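Local coordinates for cytokinesis protein 2 (Saccharomyces cerevisiae, PDB 4WPE) that mediates cytoskeletal rearrangements for cytokinesis, colocalising with septins and then the medial actin ring, and is represented here by its F-BAR domain, at residues L197-E200 against Y201-S204. Numbering follows the deposited sequence.
Sequences LKQE and YKAS
Tyr201, Lys202, Ala203 and Ser204 each give their backbone N-H to the carbonyl four residues earlier, making 197-200 and 201-204 successive turns of the long helix 170-259. The bond from Lys202 N to Lys198 O, 3.1 Å long, is the straightest of the four at 161°. Tyr201 N lies 3.2 Å from Leu197 O and is also shared weakly with Lys198 O.

The side chains add van der Waals contacts between lysine methylenes and polar atoms. With CG beside its own backbone N (chi1 -36°), Lys202 brings that methylene to Lys198 O, while the rest of its chain runs out extended. Gln199 bends at chi2, and its NE2 reaches Lys202 CD at 4.0 Å, where the two side chains slant across one another, a loose contact and not a hydrogen bond. Tyr201 turns CG anti to its backbone N (chi1 174°), and its side chain touches Lys140 of helix 76-162; Leu197 rests on Cys143 of that helix, and Ser204 OG hydrogen-bonds Asp135.

The two turns thus present two faces. Leu197, Tyr201 and Ser204 join helix 170-259 to helix 76-162 in the elongated F-BAR bundle, whereas Lys198 NZ and Lys202 NZ, 5.8 Å apart on exposed residues, probably concentrate positive charge at the surface.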
loop_
_atom_site.group_PDB
_atom_site.type_symbol
_atom_site.label_atom_id
_atom_site.label_comp_id
_atom_site.label_asym_id
_atom_site.label_seq_id
_atom_site.Cartn_x
_atom_site.Cartn_y
_atom_site.Cartn_z
ATOM N N LEU A 197 -49.638 -27.715 -43.028
ATOM C CA LEU A 197 -48.627 -26.733 -42.669
ATOM C C LEU A 197 -49.150 -25.803 -41.582
ATOM O O LEU A 197 -48.374 -25.259 -40.793
ATOM C CB LEU A 197 -48.188 -25.934 -43.897
ATOM C CG LEU A 197 -46.945 -25.059 -43.720
ATOM C CD1 LEU A 197 -45.907 -25.733 -42.821
ATOM C CD2 LEU A 197 -46.343 -24.728 -45.074
ATOM N N LYS A 198 -50.467 -25.623 -41.536
ATOM C CA LYS A 198 -51.075 -24.875 -40.445
ATOM C C LYS A 198 -50.850 -25.626 -39.144
ATOM O O LYS A 198 -50.432 -25.037 -38.152
ATOM C CB LYS A 198 -52.568 -24.653 -40.674
ATOM C CG LYS A 198 -52.913 -23.354 -41.395
ATOM C CD LYS A 198 -54.420 -23.135 -41.414
ATOM C CE LYS A 198 -54.792 -21.800 -42.037
ATOM N NZ LYS A 198 -56.260 -21.550 -41.951
ATOM N N GLN A 199 -51.097 -26.932 -39.153
ATOM C CA GLN A 199 -50.972 -27.712 -37.926
ATOM C C GLN A 199 -49.511 -27.862 -37.494
ATOM O O GLN A 199 -49.218 -27.946 -36.302
ATOM C CB GLN A 199 -51.640 -29.081 -38.095
ATOM C CG GLN A 199 -52.659 -29.386 -36.999
ATOM C CD GLN A 199 -53.943 -28.588 -37.149
ATOM O OE1 GLN A 199 -54.442 -28.400 -38.257
ATOM N NE2 GLN A 199 -54.477 -28.102 -36.031
ATOM N N GLU A 200 -48.597 -27.876 -38.460
ATOM C CA GLU A 200 -47.167 -27.898 -38.152
ATOM C C GLU A 200 -46.760 -26.635 -37.405
ATOM O O GLU A 200 -45.906 -26.665 -36.521
ATOM C CB GLU A 200 -46.334 -28.035 -39.428
ATOM C CG GLU A 200 -46.254 -29.444 -39.970
ATOM C CD GLU A 200 -45.306 -29.555 -41.145
ATOM O OE1 GLU A 200 -44.594 -28.567 -41.432
ATOM O OE2 GLU A 200 -45.275 -30.626 -41.786
ATOM N N TYR A 201 -47.389 -25.527 -37.778
ATOM C CA TYR A 201 -47.116 -24.228 -37.182
ATOM C C TYR A 201 -47.647 -24.135 -35.753
ATOM O O TYR A 201 -46.952 -23.652 -34.860
ATOM C CB TYR A 201 -47.721 -23.129 -38.056
ATOM C CG TYR A 201 -47.630 -21.741 -37.477
ATOM C CD1 TYR A 201 -46.400 -21.131 -37.272
ATOM C CD2 TYR A 201 -48.778 -21.031 -37.158
ATOM C CE1 TYR A 201 -46.317 -19.862 -36.750
ATOM C CE2 TYR A 201 -48.705 -19.760 -36.639
ATOM C CZ TYR A 201 -47.473 -19.178 -36.437
ATOM O OH TYR A 201 -47.403 -17.907 -35.917
ATOM N N LYS A 202 -48.873 -24.602 -35.537
ATOM C CA LYS A 202 -49.456 -24.620 -34.196
ATOM C C LYS A 202 -48.695 -25.571 -33.279
ATOM O O LYS A 202 -48.605 -25.339 -32.075
ATOM C CB LYS A 202 -50.939 -25.005 -34.257
ATOM C CG LYS A 202 -51.648 -24.452 -35.480
ATOM C CD LYS A 202 -53.164 -24.435 -35.350
ATOM C CE LYS A 202 -53.781 -23.553 -36.434
ATOM N NZ LYS A 202 -55.167 -23.957 -36.797
ATOM N N ALA A 203 -48.142 -26.639 -33.848
ATOM C CA ALA A 203 -47.290 -27.548 -33.090
ATOM C C ALA A 203 -46.000 -26.840 -32.691
ATOM O O ALA A 203 -45.536 -26.958 -31.557
ATOM C CB ALA A 203 -46.983 -28.794 -33.897
ATOM N N SER A 204 -45.431 -26.100 -33.637
ATOM C CA SER A 204 -44.198 -25.360 -33.403
ATOM C C SER A 204 -44.411 -24.238 -32.392
ATOM O O SER A 204 -43.502 -23.893 -31.635
ATOM C CB SER A 204 -43.660 -24.792 -34.716
ATOM O OG SER A 204 -42.373 -24.229 -34.538
#